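Local structure of putative xanthine dehydrogenase YAGS fad-binding subunit (Escherichia coli, 5G5G) at residues I58-L63 and G139-A144; A643-D646 and F651-H654. The protein serves as the molybdenum-binding subunit of a periplasmic aldehyde oxidase and probably oxidises aldehydes at a molybdenum centre carried by pterin cytosine dinucleotide. All blocks are in the same frame, centred on the assembly; numbering follows the deposited sequence.

Contact 1. Residues I58-L63 and G139-A144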
loop_
_atom_site.group_PDB
_atom_site.type_symbol
_atom_site.label_atom_id
_atom_site.label_comp_id
_atom_site.label_asym_id
_atom_site.label_seq_id
_atom_site.Cartn_x
_atom_site.Cartn_y
_atom_site.Cartn_z
ATOM N N ILE C 58 20.172 -1.704 14.827
ATOM C CA ILE C 58 21.029 -0.706 14.265
ATOM C C ILE C 58 21.141 -0.856 12.764
ATOM O O ILE C 58 20.945 -1.958 12.186
ATOM C CB ILE C 58 22.445 -0.713 14.861
ATOM C CG1 ILE C 58 23.232 -1.941 14.456
ATOM C CG2 ILE C 58 22.399 -0.594 16.370
ATOM C CD1 ILE C 58 24.665 -1.902 14.874
ATOM N N ALA C 59 21.523 0.254 12.120
ATOM C CA ALA C 59 21.731 0.233 10.674
ATOM C C ALA C 59 22.940 -0.573 10.287
ATOM O O ALA C 59 22.914 -1.284 9.271
ATOM C CB ALA C 59 21.906 1.647 10.131
ATOM N N LYS C 60 24.023 -0.458 11.057
ATOM C CA LYS C 60 25.320 -0.915 10.553
ATOM C C LYS C 60 26.359 -1.029 11.660
ATOM O O LYS C 60 26.496 -0.107 12.503
ATOM C CB LYS C 60 25.884 0.070 9.496
ATOM C CG LYS C 60 27.145 -0.447 8.787
ATOM C CD LYS C 60 27.923 0.565 7.955
ATOM C CE LYS C 60 28.918 -0.219 7.115
ATOM N NZ LYS C 60 29.637 0.584 6.107
ATOM N N GLY C 61 27.088 -2.139 11.606
ATOM C CA GLY C 61 28.050 -2.487 12.626
ATOM C C GLY C 61 28.175 -3.991 12.819
ATOM O O GLY C 61 28.001 -4.777 11.889
ATOM N N ARG C 62 28.498 -4.372 14.055
ATOM C CA ARG C 62 28.762 -5.746 14.436
ATOM C C ARG C 62 27.791 -6.132 15.549
ATOM O O ARG C 62 27.463 -5.325 16.431
ATOM C CB ARG C 62 30.201 -5.902 14.965
ATOM C CG ARG C 62 30.688 -7.346 14.944
ATOM C CD ARG C 62 32.184 -7.509 15.179
ATOM N NE ARG C 62 32.569 -8.933 15.168
ATOM C CZ ARG C 62 32.763 -9.679 14.074
ATOM N NH1 ARG C 62 32.645 -9.169 12.852
ATOM N NH2 ARG C 62 33.097 -10.960 14.207
ATOM N N LEU C 63 27.339 -7.368 15.477
ATOM C CA LEU C 63 26.538 -7.988 16.506
ATOM C C LEU C 63 27.548 -8.588 17.479
ATOM O O LEU C 63 28.161 -9.605 17.177
ATOM C CB LEU C 63 25.652 -9.049 15.835
ATOM C CG LEU C 63 24.551 -9.709 16.633
ATOM C CD1 LEU C 63 23.606 -8.668 17.208
ATOM C CD2 LEU C 63 23.842 -10.721 15.752
ATOM N N GLY C 139 28.341 4.736 8.758
ATOM C CA GLY C 139 27.707 4.424 7.496
ATOM C C GLY C 139 27.417 5.662 6.660
ATOM O O GLY C 139 27.559 6.774 7.114
ATOM N N ALA C 140 27.007 5.423 5.427
ATOM C CA ALA C 140 26.638 6.464 4.457
ATOM C C ALA C 140 25.206 6.276 4.129
ATOM O O ALA C 140 24.806 5.212 3.623
ATOM C CB ALA C 140 27.466 6.364 3.187
ATOM N N TYR C 141 24.413 7.307 4.458
ATOM C CA TYR C 141 22.996 7.242 4.352
ATOM C C TYR C 141 22.355 8.274 3.496
ATOM O O TYR C 141 21.173 8.199 3.307
ATOM C CB TYR C 141 22.360 7.259 5.739
ATOM C CG TYR C 141 22.949 6.208 6.620
ATOM C CD1 TYR C 141 22.722 4.856 6.350
ATOM C CD2 TYR C 141 23.732 6.550 7.721
ATOM C CE1 TYR C 141 23.272 3.876 7.164
ATOM C CE2 TYR C 141 24.281 5.592 8.544
ATOM C CZ TYR C 141 24.049 4.262 8.262
ATOM O OH TYR C 141 24.634 3.336 9.093
ATOM N N SER C 142 23.121 9.237 2.971
ATOM C CA SER C 142 22.590 10.295 2.189
ATOM C C SER C 142 23.061 10.232 0.736
ATOM O O SER C 142 24.199 10.513 0.440
ATOM C CB SER C 142 23.031 11.657 2.757
ATOM O OG SER C 142 22.699 12.677 1.833
ATOM N N LEU C 143 22.148 9.942 -0.175
ATOM C CA LEU C 143 22.477 9.904 -1.589
ATOM C C LEU C 143 23.040 11.256 -2.008
ATOM O O LEU C 143 24.022 11.326 -2.756
ATOM C CB LEU C 143 21.276 9.592 -2.470
ATOM C CG LEU C 143 21.434 9.635 -3.987
ATOM C CD1 LEU C 143 22.492 8.614 -4.411
ATOM C CD2 LEU C 143 20.113 9.391 -4.706
ATOM N N ALA C 144 22.385 12.314 -1.562
ATOM C CA ALA C 144 22.853 13.671 -1.927
ATOM C C ALA C 144 24.281 13.934 -1.509
ATOM O O ALA C 144 25.081 14.480 -2.287
ATOM C CB ALA C 144 21.918 14.718 -1.352
#
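Tyr141 reaches the 58-63 segment with the phenol end of its ring, and its hydroxyl meets carbon rather than a polar partner there. OH lies 3.4 Å from Ala59 CB and 3.5 Å from Lys60 CB, so it rests against two consecutive CB atoms. The Ala59 methyl also approaches the ring itself obliquely, with CB 3.9 Å from Tyr141 CZ. Beside this, the lysine chain runs past the glycine backbone, Lys60 CD being 3.9 Å from Gly139 CA. These are all van der Waals contacts, and the buried area is small.

What points the ring this way is its first torsion: CG lies beside the backbone N (chi1 -52°), and the ring folds back along the chain that precedes it, where one face receives Gly139 C, 3.6 Å above the plane and offset toward the rim. A CB on Gly139 would collide with Tyr141 OH, so the missing side chain makes room for the phenol. Lys60 is extended throughout and sends NZ on toward Asp342 OD1, a long and weak ion pair. The other carboxylate oxygen, Asp342 OD2, accepts a hydrogen bond from Ala140 N, so this one aspartate links both segments; the Tyr141 side chain also touches Asp342 and Leu343.

Strand 61-67 starts right after Lys60 and is the middle one of an antiparallel three-stranded sheet, between 104-105 and 131-136. Lys60 bonds through its backbone to Asn137, and the contact forms just beyond this end of the sheet, where the chain leaves strand 131-136 and runs on to helix 143-147, capped by Ser142 OG on Asp145 N.

Contact 2. Residues A643-D646 and F651-H654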
loop_
_atom_site.group_PDB
_atom_site.type_symbol
_atom_site.label_atom_id
_atom_site.label_comp_id
_atom_site.label_asym_id
_atom_site.label_seq_id
_atom_site.Cartn_x
_atom_site.Cartn_y
_atom_site.Cartn_z
ATOM N N ALA C 643 10.972 8.276 4.364
ATOM C CA ALA C 643 11.774 9.295 4.998
ATOM C C ALA C 643 13.056 8.698 5.553
ATOM O O ALA C 643 13.010 7.922 6.502
ATOM C CB ALA C 643 10.985 9.942 6.096
ATOM N N VAL C 644 14.195 9.134 5.017
ATOM C CA VAL C 644 15.473 8.685 5.507
ATOM C C VAL C 644 15.947 9.514 6.692
ATOM O O VAL C 644 16.004 10.765 6.614
ATOM C CB VAL C 644 16.545 8.778 4.405
ATOM C CG1 VAL C 644 17.936 8.459 4.953
ATOM C CG2 VAL C 644 16.185 7.840 3.262
ATOM N N ASP C 645 16.283 8.843 7.795
ATOM C CA ASP C 645 17.004 9.518 8.890
ATOM C C ASP C 645 18.497 9.299 8.555
ATOM O O ASP C 645 18.955 8.183 8.656
ATOM C CB ASP C 645 16.637 8.948 10.261
ATOM C CG ASP C 645 17.204 9.805 11.404
ATOM O OD1 ASP C 645 18.448 10.082 11.353
ATOM O OD2 ASP C 645 16.391 10.255 12.271
ATOM N N ASP C 646 19.218 10.321 8.066
ATOM C CA ASP C 646 20.583 10.054 7.609
ATOM C C ASP C 646 21.646 9.999 8.742
ATOM O O ASP C 646 22.840 9.792 8.460
ATOM C CB ASP C 646 20.972 10.993 6.499
ATOM C CG ASP C 646 21.094 12.434 6.934
ATOM O OD1 ASP C 646 21.099 12.719 8.163
ATOM O OD2 ASP C 646 21.168 13.275 5.974
ATOM N N PHE C 651 14.736 3.926 7.265
ATOM C CA PHE C 651 13.516 4.541 6.836
ATOM C C PHE C 651 12.585 4.694 8.025
ATOM O O PHE C 651 12.148 3.703 8.611
ATOM C CB PHE C 651 12.831 3.713 5.707
ATOM C CG PHE C 651 13.726 3.434 4.525
ATOM C CD1 PHE C 651 14.390 4.471 3.855
ATOM C CD2 PHE C 651 13.885 2.150 4.047
ATOM C CE1 PHE C 651 15.177 4.184 2.747
ATOM C CE2 PHE C 651 14.703 1.852 2.960
ATOM C CZ PHE C 651 15.347 2.888 2.303
ATOM N N VAL C 652 12.240 5.938 8.339
ATOM C CA VAL C 652 11.558 6.286 9.614
ATOM C C VAL C 652 10.078 5.905 9.655
ATOM O O VAL C 652 9.604 5.356 10.633
ATOM C CB VAL C 652 11.730 7.792 9.923
ATOM C CG1 VAL C 652 10.970 8.234 11.157
ATOM C CG2 VAL C 652 13.196 8.167 10.127
ATOM N N ASN C 653 9.365 6.211 8.567
ATOM C CA ASN C 653 7.956 6.038 8.498
ATOM C C ASN C 653 7.658 4.663 7.961
ATOM O O ASN C 653 7.077 4.500 6.870
ATOM C CB ASN C 653 7.325 7.173 7.634
ATOM C CG ASN C 653 7.882 7.223 6.246
ATOM O OD1 ASN C 653 9.044 6.883 5.987
ATOM N ND2 ASN C 653 7.037 7.595 5.329
ATOM N N HIS C 654 7.963 3.648 8.772
ATOM C CA HIS C 654 8.033 2.284 8.259
ATOM C C HIS C 654 6.836 1.397 8.588
ATOM O O HIS C 654 6.986 0.321 9.102
ATOM C CB HIS C 654 9.365 1.605 8.614
ATOM C CG HIS C 654 9.682 1.536 10.084
ATOM N ND1 HIS C 654 9.131 0.605 10.933
ATOM C CD2 HIS C 654 10.562 2.241 10.838
ATOM C CE1 HIS C 654 9.630 0.747 12.148
ATOM N NE2 HIS C 654 10.514 1.731 12.113
#
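The Phe651 ring meets Val644 at its edge: CG2 of the valine lies near the ring plane, 3.8 Å from Phe651 CE1. His281 stacks edge-to-face with the same ring, and the phenylalanine side chain also packs on Asp184, Pro344 and Leu642. The second flat group, the Asn653 amide, accepts Ala643 N on OD1 at 2.9 Å, the donor tilted 35° from the carbonyl plane. Its CG sits between the backbone N and the carbonyl carbon (chi1 58°), which brings the amide back to Ala643. ND2 bonds to the carbonyl oxygens of Glu641 and Gly658, gripping the amide at both ends and fixing its flip. Replacing Asn653 with a leucine would probably leave Ala643 N and those two carbonyls without this partner.

Val652 N donates an almost straight hydrogen bond to Ala643 O (2.8 Å, 174° at the hydrogen), and Phe651 CA adds a CA-H...O contact to that oxygen. Further along, Val652 CG2 packs 3.5 Å from Asp645 CB. The Asp645 carboxylate turns elsewhere: OD2 bonds to an aromatic side chain of another protein chain and pairs with Arg647, while OD1 accepts Leu648 N.

Val644 and Phe651 form the one antiparallel non-hydrogen-bonded pair between these segments, in a short, weakly bonded two-stranded beta hairpin. An inverse gamma turn follows, closed by a weak His654 N to Val652 O bond and centred on Asn653, whose side chain is about 13 Å from a bound FAD.

In the fold
Both segments of contact 1 come first in the sequence and contact 2 follows some 500 residues later, yet their centres are about 12 Å apart. Contact 1 is made by loops at the end of the three-stranded sheet that includes 61-67, contact 2 by the small hairpin of 644-645 and 650-651. Residues 58-63 are part of the a/b hammerhead domain, the hairpin part of a molybdopterin cofactor-binding domain. Tyr141 CD2 lies 3.4 Å from Asp646 O, and Tyr141 O 3.6 Å from Val644 CG1. Through Tyr141 the loop after strand 131-136 packs at once on 58-63 and on the hairpin, so the two domains meet here. Contact 2 also meets another protein chain, whereas contact 1 meets none.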